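Local coordinates for protein toxin PAU_02230 (Photorhabdus asymbiotica subsp. asymbiotica ATCC 43949, PDB 6HV6) that is a bacterial toxin, PaTox, whose modelled part packs helices against a six-stranded antiparallel sheet, at residues A[196-201]-A[239-244]; A[201-206]-A[306-311]; A[272-277]-A[291-296]; A[284-289]-A[339-344]. The protein carries 1 engineered substitution. All coordinates share one frame; numbering follows the deposited sequence.

Interaction 1 of 4, residues A[196-201]-A[239-244]. Engineered in segment 196-201: A199 (natural residue Cys). With EPE (4-(2-hydroxyethyl)-1-piperazine ethanesulfonic acid), chain H.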
loop_
_atom_site.group_PDB
_atom_site.type_symbol
_atom_site.label_atom_id
_atom_site.label_comp_id
_atom_site.label_asym_id
_atom_site.label_seq_id
_atom_site.Cartn_x
_atom_site.Cartn_y
_atom_site.Cartn_z
ATOM N N PRO A 196 -3.677 6.214 -4.982
ATOM C CA PRO A 196 -2.861 5.326 -5.816
ATOM C C PRO A 196 -1.510 5.007 -5.181
ATOM O O PRO A 196 -0.964 5.756 -4.367
ATOM C CB PRO A 196 -2.693 6.121 -7.113
ATOM C CG PRO A 196 -3.948 6.971 -7.180
ATOM C CD PRO A 196 -4.228 7.349 -5.750
ATOM N N SER A 197 -0.968 3.863 -5.583
ATOM C CA SER A 197 0.296 3.389 -5.046
ATOM C C SER A 197 1.406 4.424 -5.197
ATOM O O SER A 197 1.542 5.070 -6.236
ATOM C CB SER A 197 0.704 2.108 -5.763
ATOM O OG SER A 197 1.975 1.711 -5.278
ATOM N N GLU A 198 2.229 4.561 -4.171
ATOM C CA GLU A 198 3.422 5.392 -4.271
ATOM C C GLU A 198 4.679 4.552 -4.061
ATOM O O GLU A 198 5.660 5.008 -3.494
ATOM C CB GLU A 198 3.370 6.559 -3.285
ATOM C CG GLU A 198 2.261 7.562 -3.576
ATOM C CD GLU A 198 2.433 8.259 -4.914
ATOM O OE1 GLU A 198 3.566 8.239 -5.447
ATOM O OE2 GLU A 198 1.432 8.813 -5.435
ATOM N N ALA A 199 4.660 3.318 -4.557
ATOM C CA ALA A 199 5.730 2.374 -4.256
ATOM C C ALA A 199 7.069 2.816 -4.843
ATOM O O ALA A 199 8.115 2.567 -4.239
ATOM C CB ALA A 199 5.344 0.980 -4.770
ATOM N N LEU A 200 7.073 3.457 -6.019
ATOM C CA LEU A 200 8.335 3.910 -6.599
ATOM C C LEU A 200 9.032 4.947 -5.717
ATOM O O LEU A 200 10.186 4.719 -5.324
ATOM C CB LEU A 200 8.111 4.418 -8.031
ATOM C CG LEU A 200 9.295 5.140 -8.699
ATOM C CD1 LEU A 200 10.523 4.237 -8.818
ATOM C CD2 LEU A 200 8.908 5.684 -10.081
ATOM N N PRO A 201 8.400 6.073 -5.366
ATOM C CA PRO A 201 9.109 7.029 -4.502
ATOM C C PRO A 201 9.343 6.493 -3.104
ATOM O O PRO A 201 10.347 6.859 -2.484
ATOM C CB PRO A 201 8.186 8.258 -4.489
ATOM C CG PRO A 201 6.812 7.690 -4.794
ATOM C CD PRO A 201 7.082 6.583 -5.781
ATOM N N SER A 239 5.538 15.050 -1.123
ATOM C CA SER A 239 6.894 14.833 -1.628
ATOM C C SER A 239 6.992 13.516 -2.389
ATOM O O SER A 239 7.704 13.425 -3.399
ATOM C CB SER A 239 7.909 14.854 -0.479
ATOM O OG SER A 239 8.004 16.127 0.140
ATOM N N LEU A 240 6.302 12.480 -1.905
ATOM C CA LEU A 240 6.276 11.203 -2.615
ATOM C C LEU A 240 5.687 11.374 -4.009
ATOM O O LEU A 240 6.243 10.873 -4.996
ATOM C CB LEU A 240 5.484 10.164 -1.811
ATOM C CG LEU A 240 6.137 9.608 -0.538
ATOM C CD1 LEU A 240 5.136 8.762 0.241
ATOM C CD2 LEU A 240 7.364 8.775 -0.870
ATOM N N LYS A 241 4.562 12.091 -4.113
ATOM C CA LYS A 241 3.971 12.325 -5.428
ATOM C C LYS A 241 4.937 13.062 -6.337
ATOM O O LYS A 241 5.009 12.780 -7.536
ATOM C CB LYS A 241 2.656 13.098 -5.308
ATOM C CG LYS A 241 1.468 12.228 -4.936
ATOM C CD LYS A 241 0.152 12.919 -5.237
ATOM C CE LYS A 241 0.028 14.209 -4.443
ATOM N NZ LYS A 241 -1.327 14.847 -4.524
ATOM N N GLU A 242 5.705 13.995 -5.783
ATOM C CA GLU A 242 6.627 14.762 -6.606
ATOM C C GLU A 242 7.838 13.930 -6.999
ATOM O O GLU A 242 8.288 13.983 -8.150
ATOM C CB GLU A 242 7.058 16.027 -5.866
ATOM C CG GLU A 242 8.011 16.901 -6.660
ATOM C CD GLU A 242 7.363 17.524 -7.883
ATOM O OE1 GLU A 242 6.114 17.508 -7.972
ATOM O OE2 GLU A 242 8.111 18.034 -8.750
ATOM N N LEU A 243 8.391 13.170 -6.051
ATOM C CA LEU A 243 9.487 12.263 -6.375
ATOM C C LEU A 243 9.053 11.238 -7.417
ATOM O O LEU A 243 9.857 10.820 -8.266
ATOM C CB LEU A 243 9.974 11.578 -5.093
ATOM C CG LEU A 243 11.133 10.583 -5.165
ATOM C CD1 LEU A 243 12.372 11.191 -5.849
ATOM C CD2 LEU A 243 11.469 10.122 -3.767
ATOM N N HIS A 244 7.771 10.861 -7.395
ATOM C CA HIS A 244 7.241 9.894 -8.357
ATOM C C HIS A 244 7.350 10.400 -9.794
ATOM O O HIS A 244 7.576 9.613 -10.723
ATOM C CB HIS A 244 5.785 9.587 -8.011
ATOM C CG HIS A 244 5.307 8.260 -8.509
ATOM N ND1 HIS A 244 4.341 7.528 -7.852
ATOM C CD2 HIS A 244 5.645 7.538 -9.606
ATOM C CE1 HIS A 244 4.115 6.407 -8.515
ATOM N NE2 HIS A 244 4.896 6.387 -9.579
HETATM N N1 EPE H . 1.184 2.032 -10.437
HETATM C C9 EPE H . 2.210 2.819 -9.735
HETATM C C10 EPE H . 3.174 1.826 -9.093
HETATM S S EPE H . 4.847 2.378 -8.918
HETATM O O1S EPE H . 4.817 3.343 -7.754
HETATM O O2S EPE H . 5.212 3.047 -10.145
HETATM O O3S EPE H . 5.642 1.211 -8.615
#
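H244 ND1 donates a hydrogen bond to E198 OE1 at 2.6 Å, with an N-H...O angle of 164°. The acceptor lies close to the plane of the imidazole. The carboxylate stands nearly perpendicular to that ring, and the donor meets OE1 from above the carboxylate plane. E198 reaches this place by bending. CG lies beside its own backbone N (chi1 -65°), and a second bend at chi2 turns the carboxylate toward helix 235-244. The other oxygen, OE2, rests against K241 CG at 3.5 Å.

P201 covers one face of the H244 ring. Its CD lies 3.8 Å from the ring centroid, a CH-pi contact. L200 CB sits over the same face, and L200 CD2 touches the rim at CD2 of H244. The P201 ring also wedges into helix 235-244. Its CB meets L240 CD2 at 3.7 Å and L243 CG at 3.8 Å. Its CG lies against the carbonyl O of L240.

The sulfonate of EPE adjoins the imidazole. EPE O1S accepts from L200 N at 2.8 Å, and H244 NE2 gives only a weak bond to EPE O2S. A199, engineered from Cys, lies beside this group. Its N donates to S197 OG in an ST turn, and S197 OG also pairs with Q188.

E198 is the N-cap of helix 199-211. The contact therefore joins the first turn of that helix to residues 240-244 of helix 235-244. A199 and L200 also touch H289 and T290 on strand 289-296 of the sheet.

Interaction 2 of 4, residues A[201-206]-A[306-311]. With EDO (1,2-ethanediol), chain G.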
loop_
_atom_site.group_PDB
_atom_site.type_symbol
_atom_site.label_atom_id
_atom_site.label_comp_id
_atom_site.label_asym_id
_atom_site.label_seq_id
_atom_site.Cartn_x
_atom_site.Cartn_y
_atom_site.Cartn_z
ATOM N N PRO A 201 8.400 6.073 -5.366
ATOM C CA PRO A 201 9.109 7.029 -4.502
ATOM C C PRO A 201 9.343 6.493 -3.104
ATOM O O PRO A 201 10.347 6.859 -2.484
ATOM C CB PRO A 201 8.186 8.258 -4.489
ATOM C CG PRO A 201 6.812 7.690 -4.794
ATOM C CD PRO A 201 7.082 6.583 -5.781
ATOM N N GLU A 202 8.439 5.658 -2.577
ATOM C CA GLU A 202 8.685 5.049 -1.275
ATOM C C GLU A 202 9.969 4.231 -1.304
ATOM O O GLU A 202 10.806 4.340 -0.404
ATOM C CB GLU A 202 7.479 4.188 -0.864
ATOM C CG GLU A 202 6.292 5.052 -0.429
ATOM C CD GLU A 202 4.950 4.334 -0.492
ATOM O OE1 GLU A 202 4.865 3.209 -1.022
ATOM O OE2 GLU A 202 3.969 4.912 0.008
ATOM N N SER A 203 10.145 3.419 -2.347
ATOM C CA SER A 203 11.339 2.581 -2.457
ATOM C C SER A 203 12.605 3.426 -2.577
ATOM O O SER A 203 13.603 3.159 -1.901
ATOM C CB SER A 203 11.211 1.659 -3.668
ATOM O OG SER A 203 10.162 0.719 -3.498
ATOM N N VAL A 204 12.580 4.448 -3.435
ATOM C CA VAL A 204 13.743 5.321 -3.613
ATOM C C VAL A 204 14.071 6.052 -2.320
ATOM O O VAL A 204 15.241 6.139 -1.922
ATOM C CB VAL A 204 13.497 6.313 -4.765
ATOM C CG1 VAL A 204 14.587 7.381 -4.796
ATOM C CG2 VAL A 204 13.434 5.577 -6.091
ATOM N N LEU A 205 13.050 6.587 -1.638
ATOM C CA LEU A 205 13.290 7.327 -0.400
ATOM C C LEU A 205 13.803 6.408 0.705
ATOM O O LEU A 205 14.701 6.781 1.471
ATOM C CB LEU A 205 11.996 8.035 0.039
ATOM C CG LEU A 205 12.092 9.060 1.174
ATOM C CD1 LEU A 205 12.940 10.246 0.741
ATOM C CD2 LEU A 205 10.691 9.524 1.634
ATOM N N MET A 206 13.239 5.206 0.812
ATOM C CA MET A 206 13.694 4.253 1.821
ATOM C C MET A 206 15.110 3.747 1.533
ATOM O O MET A 206 15.853 3.401 2.464
ATOM C CB MET A 206 12.708 3.078 1.905
ATOM C CG MET A 206 13.012 2.080 3.032
ATOM S SD MET A 206 12.977 2.841 4.655
ATOM C CE MET A 206 11.195 2.993 4.915
ATOM N N VAL A 306 18.213 -6.360 3.508
ATOM C CA VAL A 306 16.859 -5.852 3.760
ATOM C C VAL A 306 16.033 -5.943 2.485
ATOM O O VAL A 306 16.483 -5.521 1.415
ATOM C CB VAL A 306 16.875 -4.400 4.272
ATOM C CG1 VAL A 306 15.434 -3.956 4.695
ATOM C CG2 VAL A 306 17.861 -4.225 5.414
ATOM N N PHE A 307 14.818 -6.461 2.606
ATOM C CA PHE A 307 13.822 -6.429 1.538
ATOM C C PHE A 307 12.708 -5.489 1.976
ATOM O O PHE A 307 12.056 -5.738 2.992
ATOM C CB PHE A 307 13.275 -7.834 1.260
ATOM C CG PHE A 307 12.102 -7.866 0.300
ATOM C CD1 PHE A 307 12.063 -7.026 -0.811
ATOM C CD2 PHE A 307 11.050 -8.746 0.499
ATOM C CE1 PHE A 307 10.987 -7.059 -1.696
ATOM C CE2 PHE A 307 9.973 -8.790 -0.385
ATOM C CZ PHE A 307 9.939 -7.943 -1.476
ATOM N N TYR A 308 12.511 -4.401 1.233
ATOM C CA TYR A 308 11.429 -3.449 1.489
ATOM C C TYR A 308 10.373 -3.611 0.404
ATOM O O TYR A 308 10.632 -3.309 -0.769
ATOM C CB TYR A 308 11.940 -2.008 1.512
ATOM C CG TYR A 308 10.842 -0.940 1.592
ATOM C CD1 TYR A 308 9.728 -1.112 2.400
ATOM C CD2 TYR A 308 10.935 0.237 0.868
ATOM C CE1 TYR A 308 8.740 -0.138 2.497
ATOM C CE2 TYR A 308 9.938 1.213 0.955
ATOM C CZ TYR A 308 8.858 1.013 1.764
ATOM O OH TYR A 308 7.885 1.972 1.842
ATOM N N ASP A 309 9.197 -4.115 0.787
ATOM C CA ASP A 309 8.032 -4.102 -0.095
ATOM C C ASP A 309 7.078 -3.034 0.404
ATOM O O ASP A 309 6.458 -3.216 1.465
ATOM C CB ASP A 309 7.336 -5.460 -0.127
ATOM C CG ASP A 309 6.154 -5.507 -1.101
ATOM O OD1 ASP A 309 5.725 -4.460 -1.612
ATOM O OD2 ASP A 309 5.666 -6.622 -1.372
ATOM N N PRO A 310 6.935 -1.914 -0.313
ATOM C CA PRO A 310 6.003 -0.856 0.120
ATOM C C PRO A 310 4.605 -1.331 0.459
ATOM O O PRO A 310 3.928 -0.670 1.251
ATOM C CB PRO A 310 5.987 0.084 -1.091
ATOM C CG PRO A 310 7.400 -0.015 -1.621
ATOM C CD PRO A 310 7.725 -1.501 -1.490
ATOM N N ASN A 311 4.145 -2.452 -0.119
ATOM C CA ASN A 311 2.817 -2.959 0.221
ATOM C C ASN A 311 2.757 -3.518 1.635
ATOM O O ASN A 311 1.661 -3.616 2.197
ATOM C CB ASN A 311 2.385 -4.051 -0.768
ATOM C CG ASN A 311 1.841 -3.483 -2.057
ATOM O OD1 ASN A 311 1.364 -2.355 -2.089
ATOM N ND2 ASN A 311 1.914 -4.264 -3.133
HETATM C C1 EDO G . 0.897 -4.046 -6.980
HETATM O O1 EDO G . 0.638 -3.404 -5.728
HETATM C C2 EDO G . 0.931 -5.553 -6.773
HETATM O O2 EDO G . -0.352 -5.992 -6.314
#
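The Y308 ring has M206 over one face and the backbone N of P310 over the other. M206 CE lies on the first face. M206 SD is 5.2 Å from the ring centroid and 14° off the normal, a distant Met-aromatic contact. Bends at chi2 and chi3 curl the M206 chain over the ring. Closer in, M206 CB touches Y308 CE2 at 3.5 Å. At the ring edge lie S203 CA and the carbonyl O of E202. The hydroxyl end reaches E202, with Y308 OH 3.5 Å from E202 CB.

P310 makes the second patch. P310 CB meets E202 OE1 at 3.3 Å, and P310 CG meets S203 OG at 3.4 Å. S203 OG bonds to A199 O, a turn back in its own helix. No hydrogen bond crosses between the segments. D309 OD1 accepts from N311 N in an Asx turn that carries the chain out of the strand, and is also hydrogen-bonded to H289 NE2.

Helix residues 201-206 run roughly antiparallel to strand residues 306-309, their axes 9.3 Å apart at 150°. Y308 also touches M314 on strand 313-317 and L222 on helix 215-224. M206 packs on the same two elements, buried between sheet and helices.

Interaction 3 of 4, residues A[272-277]-A[291-296]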
loop_
_atom_site.group_PDB
_atom_site.type_symbol
_atom_site.label_atom_id
_atom_site.label_comp_id
_atom_site.label_asym_id
_atom_site.label_seq_id
_atom_site.Cartn_x
_atom_site.Cartn_y
_atom_site.Cartn_z
ATOM N N THR A 272 27.601 -10.481 -3.882
ATOM C CA THR A 272 28.697 -9.554 -4.131
ATOM C C THR A 272 28.599 -8.913 -5.509
ATOM O O THR A 272 29.267 -7.905 -5.757
ATOM C CB THR A 272 30.040 -10.271 -3.957
ATOM O OG1 THR A 272 30.121 -11.362 -4.880
ATOM C CG2 THR A 272 30.174 -10.817 -2.536
ATOM N N LYS A 273 27.764 -9.456 -6.395
ATOM C CA LYS A 273 27.519 -8.838 -7.691
ATOM C C LYS A 273 26.371 -7.842 -7.629
ATOM O O LYS A 273 26.434 -6.775 -8.247
ATOM C CB LYS A 273 27.225 -9.917 -8.738
ATOM C CG LYS A 273 28.378 -10.882 -8.963
ATOM C CD LYS A 273 29.642 -10.125 -9.344
ATOM C CE LYS A 273 30.815 -11.065 -9.549
ATOM N NZ LYS A 273 30.541 -12.079 -10.599
ATOM N N LEU A 274 25.324 -8.177 -6.879
ATOM C CA LEU A 274 24.182 -7.289 -6.736
ATOM C C LEU A 274 24.544 -6.045 -5.931
ATOM O O LEU A 274 24.136 -4.928 -6.273
ATOM C CB LEU A 274 23.054 -8.062 -6.062
ATOM C CG LEU A 274 21.655 -7.494 -5.974
ATOM C CD1 LEU A 274 20.991 -7.522 -7.329
ATOM C CD2 LEU A 274 20.901 -8.343 -4.986
ATOM N N PHE A 275 25.299 -6.224 -4.849
ATOM C CA PHE A 275 25.713 -5.134 -3.974
ATOM C C PHE A 275 27.218 -4.961 -4.112
ATOM O O PHE A 275 27.993 -5.630 -3.414
ATOM C CB PHE A 275 25.327 -5.420 -2.524
ATOM C CG PHE A 275 23.881 -5.763 -2.342
ATOM C CD1 PHE A 275 22.894 -4.843 -2.663
ATOM C CD2 PHE A 275 23.506 -7.003 -1.844
ATOM C CE1 PHE A 275 21.559 -5.152 -2.492
ATOM C CE2 PHE A 275 22.172 -7.317 -1.671
ATOM C CZ PHE A 275 21.195 -6.387 -1.997
ATOM N N PRO A 276 27.682 -4.080 -4.998
ATOM C CA PRO A 276 29.133 -3.881 -5.136
ATOM C C PRO A 276 29.787 -3.340 -3.878
ATOM O O PRO A 276 30.937 -3.690 -3.584
ATOM C CB PRO A 276 29.238 -2.887 -6.304
ATOM C CG PRO A 276 27.922 -2.958 -7.008
ATOM C CD PRO A 276 26.917 -3.235 -5.928
ATOM N N THR A 277 29.089 -2.496 -3.125
ATOM C CA THR A 277 29.626 -1.900 -1.911
ATOM C C THR A 277 28.890 -2.433 -0.684
ATOM O O THR A 277 27.782 -2.973 -0.778
ATOM C CB THR A 277 29.535 -0.368 -1.971
ATOM O OG1 THR A 277 28.163 0.042 -1.973
ATOM C CG2 THR A 277 30.201 0.154 -3.240
ATOM N N MET A 291 9.868 -2.188 -5.601
ATOM C CA MET A 291 10.310 -2.641 -4.296
ATOM C C MET A 291 11.798 -2.317 -4.188
ATOM O O MET A 291 12.384 -1.681 -5.067
ATOM C CB MET A 291 9.996 -4.131 -4.115
ATOM C CG MET A 291 8.481 -4.470 -4.101
ATOM S SD MET A 291 8.224 -6.205 -4.495
ATOM C CE MET A 291 8.531 -6.176 -6.256
ATOM N N LEU A 292 12.426 -2.782 -3.118
ATOM C CA LEU A 292 13.794 -2.377 -2.852
ATOM C C LEU A 292 14.492 -3.483 -2.085
ATOM O O LEU A 292 13.897 -4.081 -1.183
ATOM C CB LEU A 292 13.810 -1.073 -2.038
ATOM C CG LEU A 292 15.172 -0.605 -1.538
ATOM C CD1 LEU A 292 15.873 0.114 -2.664
ATOM C CD2 LEU A 292 14.972 0.296 -0.313
ATOM N N ILE A 293 15.752 -3.748 -2.429
ATOM C CA ILE A 293 16.584 -4.626 -1.619
ATOM C C ILE A 293 17.900 -3.920 -1.357
ATOM O O ILE A 293 18.412 -3.188 -2.213
ATOM C CB ILE A 293 16.799 -6.014 -2.264
ATOM C CG1 ILE A 293 17.434 -5.900 -3.640
ATOM C CG2 ILE A 293 15.472 -6.750 -2.391
ATOM C CD1 ILE A 293 17.358 -7.209 -4.425
ATOM N N SER A 294 18.437 -4.119 -0.158
ATOM C CA SER A 294 19.585 -3.341 0.265
ATOM C C SER A 294 20.508 -4.207 1.099
ATOM O O SER A 294 20.099 -5.220 1.672
ATOM C CB SER A 294 19.156 -2.104 1.066
ATOM O OG SER A 294 18.374 -1.233 0.270
ATOM N N LYS A 295 21.766 -3.781 1.148
ATOM C CA LYS A 295 22.775 -4.298 2.056
ATOM C C LYS A 295 23.267 -3.105 2.864
ATOM O O LYS A 295 23.675 -2.096 2.283
ATOM C CB LYS A 295 23.912 -4.967 1.271
ATOM C CG LYS A 295 25.075 -5.493 2.091
ATOM C CD LYS A 295 26.128 -6.152 1.178
ATOM C CE LYS A 295 27.279 -6.755 1.963
ATOM N NZ LYS A 295 28.273 -7.426 1.061
ATOM N N ILE A 296 23.208 -3.205 4.191
ATOM C CA ILE A 296 23.557 -2.104 5.084
ATOM C C ILE A 296 24.512 -2.599 6.168
ATOM O O ILE A 296 24.355 -3.711 6.681
ATOM C CB ILE A 296 22.293 -1.489 5.721
ATOM C CG1 ILE A 296 21.259 -1.149 4.643
ATOM C CG2 ILE A 296 22.651 -0.250 6.527
ATOM C CD1 ILE A 296 21.734 -0.093 3.643
HETATM O O HOH W 1 28.988 -5.977 -0.917
#
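F275 packs on K295 and I293 where the chain leaves helix 271-274, just before the beta hairpin of strands 280-286 and 289-296. The touching strand is the second of that hairpin, within the antiparallel sheet.

The tight part is the F275 ring. K295 CB lies over one face, 3.9 Å from the centroid and 19° off the normal, a CH-pi contact. L274 CG covers the opposite face, over the ring centre. The aromatic ring is thus held between its own neighbour in sequence and the strand. F275 CE1 meets the carbonyl O of I293 at 3.7 Å, near the ring plane. F275 CZ also approaches I293 CG1, at 4.1 Å. L274 continues the apolar patch, its CD2 meeting I293 CD1 at 3.8 Å. I293 carries CG1 between its backbone N and carbonyl carbon (chi1 58°), and from there CD1 reaches L274. I262 and L267 lie on L274 as well.

The other side is looser and polar. T277 is exposed and offers little more than its carbonyl O, 4.1 Å from K295 CD. T277 OG1 is taken by I279 O. The K295 chain is extended all the way from CB, so its aliphatic part passes F275 CB and its ammonium ends beyond the ring. There NZ forms a salt bridge with E271.

One water bridges K295 NZ to the loop. It accepts from K295 NZ at 2.6 Å and donates to F275 O at 2.7 Å, with a weaker bond to T277 O.

Interaction 4 of 4, residues A[284-289]-A[339-344]. With EDO (1,2-ethanediol), chain E.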
loop_
_atom_site.group_PDB
_atom_site.type_symbol
_atom_site.label_atom_id
_atom_site.label_comp_id
_atom_site.label_asym_id
_atom_site.label_seq_id
_atom_site.Cartn_x
_atom_site.Cartn_y
_atom_site.Cartn_z
ATOM N N VAL A 284 13.799 -2.641 -7.328
ATOM C CA VAL A 284 13.166 -3.796 -7.966
ATOM C C VAL A 284 11.941 -3.309 -8.730
ATOM O O VAL A 284 10.982 -2.826 -8.122
ATOM C CB VAL A 284 12.767 -4.876 -6.946
ATOM C CG1 VAL A 284 12.189 -6.114 -7.676
ATOM C CG2 VAL A 284 13.973 -5.299 -6.116
ATOM N N ASP A 285 11.966 -3.433 -10.051
ATOM C CA ASP A 285 10.814 -3.092 -10.875
ATOM C C ASP A 285 10.022 -4.359 -11.172
ATOM O O ASP A 285 10.602 -5.377 -11.559
ATOM C CB ASP A 285 11.245 -2.432 -12.187
ATOM C CG ASP A 285 11.950 -1.106 -11.974
ATOM O OD1 ASP A 285 11.750 -0.476 -10.903
ATOM O OD2 ASP A 285 12.701 -0.694 -12.888
ATOM N N ALA A 286 8.702 -4.294 -10.982
ATOM C CA ALA A 286 7.813 -5.445 -11.158
ATOM C C ALA A 286 6.516 -4.942 -11.783
ATOM O O ALA A 286 6.344 -3.723 -11.905
ATOM C CB ALA A 286 7.557 -6.130 -9.812
ATOM N N PRO A 287 5.582 -5.826 -12.211
ATOM C CA PRO A 287 4.343 -5.327 -12.824
ATOM C C PRO A 287 3.592 -4.351 -11.931
ATOM O O PRO A 287 3.076 -4.733 -10.876
ATOM C CB PRO A 287 3.537 -6.609 -13.065
ATOM C CG PRO A 287 4.587 -7.644 -13.341
ATOM C CD PRO A 287 5.722 -7.287 -12.391
ATOM N N LYS A 288 3.557 -3.079 -12.342
ATOM C CA LYS A 288 2.845 -2.014 -11.616
ATOM C C LYS A 288 3.257 -1.929 -10.150
ATOM O O LYS A 288 2.451 -1.600 -9.277
ATOM C CB LYS A 288 1.330 -2.196 -11.735
ATOM C CG LYS A 288 0.826 -2.076 -13.165
ATOM C CD LYS A 288 -0.638 -2.458 -13.276
ATOM C CE LYS A 288 -1.146 -2.240 -14.694
ATOM N NZ LYS A 288 -1.045 -0.803 -15.103
ATOM N N HIS A 289 4.533 -2.193 -9.874
ATOM C CA HIS A 289 4.999 -2.188 -8.495
ATOM C C HIS A 289 6.489 -1.900 -8.472
ATOM O O HIS A 289 7.206 -2.176 -9.436
ATOM C CB HIS A 289 4.703 -3.528 -7.797
ATOM C CG HIS A 289 4.824 -3.475 -6.303
ATOM N ND1 HIS A 289 4.458 -2.366 -5.562
ATOM C CD2 HIS A 289 5.237 -4.406 -5.407
ATOM C CE1 HIS A 289 4.670 -2.609 -4.278
ATOM N NE2 HIS A 289 5.134 -3.842 -4.157
ATOM N N ASP A 339 10.670 -12.922 -15.810
ATOM C CA ASP A 339 11.127 -11.893 -16.735
ATOM C C ASP A 339 10.467 -10.544 -16.496
ATOM O O ASP A 339 10.848 -9.569 -17.148
ATOM C CB ASP A 339 10.870 -12.321 -18.180
ATOM C CG ASP A 339 9.425 -12.701 -18.420
ATOM O OD1 ASP A 339 8.945 -13.672 -17.802
ATOM O OD2 ASP A 339 8.758 -12.017 -19.214
ATOM N N SER A 340 9.474 -10.467 -15.619
ATOM C CA SER A 340 8.824 -9.200 -15.343
ATOM C C SER A 340 9.438 -8.492 -14.152
ATOM O O SER A 340 9.074 -7.348 -13.885
ATOM C CB SER A 340 7.324 -9.395 -15.111
ATOM O OG SER A 340 7.048 -9.855 -13.798
ATOM N N VAL A 341 10.366 -9.138 -13.450
ATOM C CA VAL A 341 10.999 -8.590 -12.256
ATOM C C VAL A 341 12.450 -8.269 -12.603
ATOM O O VAL A 341 13.189 -9.144 -13.066
ATOM C CB VAL A 341 10.913 -9.570 -11.075
ATOM C CG1 VAL A 341 11.622 -8.987 -9.846
ATOM C CG2 VAL A 341 9.453 -9.902 -10.762
ATOM N N SER A 342 12.863 -7.019 -12.385
ATOM C CA SER A 342 14.199 -6.595 -12.806
ATOM C C SER A 342 14.838 -5.761 -11.708
ATOM O O SER A 342 14.159 -5.224 -10.829
ATOM C CB SER A 342 14.177 -5.802 -14.127
ATOM O OG SER A 342 13.358 -4.641 -14.039
ATOM N N PHE A 343 16.163 -5.657 -11.779
ATOM C CA PHE A 343 16.971 -5.131 -10.690
ATOM C C PHE A 343 17.798 -3.964 -11.197
ATOM O O PHE A 343 18.455 -4.071 -12.235
ATOM C CB PHE A 343 17.863 -6.231 -10.115
ATOM C CG PHE A 343 17.078 -7.377 -9.545
ATOM C CD1 PHE A 343 16.586 -7.316 -8.258
ATOM C CD2 PHE A 343 16.786 -8.483 -10.319
ATOM C CE1 PHE A 343 15.844 -8.356 -7.737
ATOM C CE2 PHE A 343 16.044 -9.528 -9.806
ATOM C CZ PHE A 343 15.572 -9.466 -8.516
ATOM N N HIS A 344 17.770 -2.861 -10.456
ATOM C CA HIS A 344 18.360 -1.620 -10.933
ATOM C C HIS A 344 19.136 -0.956 -9.804
ATOM O O HIS A 344 18.545 -0.552 -8.798
ATOM C CB HIS A 344 17.266 -0.703 -11.479
ATOM C CG HIS A 344 16.454 -1.340 -12.563
ATOM N ND1 HIS A 344 16.710 -1.142 -13.903
ATOM C CD2 HIS A 344 15.405 -2.196 -12.504
ATOM C CE1 HIS A 344 15.842 -1.831 -14.623
ATOM N NE2 HIS A 344 15.038 -2.479 -13.797
HETATM C C1 EDO E . 8.986 -9.409 -21.038
HETATM O O1 EDO E . 10.234 -10.078 -20.840
HETATM C C2 EDO E . 8.439 -9.769 -22.415
HETATM O O2 EDO E . 7.078 -9.329 -22.494
#
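V284 and F343 lie side by side and point the same way, with V284 CG2 3.9 Å from F343 CE1. V284 CG1, anti to its backbone N (chi1 -176°), turns instead to V341 CG1 at 3.6 Å. The two valines cross at a slant. F327 of helix 320-334 packs on both of them, so this is the face packed by that helix.

D285, S342 and H344 gather on the other face. The D285 side chain crosses that of H344 at about a right angle. OD2 sits over the imidazole face, 3.1 Å from H344 NE2, but the angle is too poor for a hydrogen bond. H344 NE2 pairs instead with S342 OG at 2.7 Å, in the ring plane, and either could be the donor. This bond probably limits rotation of the ring. D285 OD1 forms a salt bridge with R283.

Beyond the strands, P287 CD lies 3.2 Å from S340 OG. That hydroxyl bonds to P337 O.

The backbones carry the pairing. D285 N donates to S342 O and S342 N donates to D285 O, each at 2.9 Å. D285 and S342 are a hydrogen-bonded antiparallel pair, and V284 with F343 is the next, non-hydrogen-bonded pair. A type II turn from A286 to H289 then reverses the chain. The arrangement is that of an edge strand, 342-346, added to the outer side of a beta hairpin.

Interactions 2, 3 and 4 reach one antiparallel sheet, through adjacent strands 304-309, 289-296, 280-286 and 342-346. Their centres lie 13 to 15 Å apart. Interaction 1 joins helices 199-211 and 235-244, beside strand 289-296 of the sheet. It shares P201 with interaction 2, and their centres are about 11 Å apart. Helix 199-211 thus touches both a neighbouring helix and the sheet. Interaction 1 is complete in the chain before interactions 3 and 4 begin, while interaction 2 spans from before interaction 3 to after it. H289 of interaction 4 touches A199 of interaction 1 and is hydrogen-bonded to D309 of interaction 2. Segments distant in sequence therefore meet around that histidine.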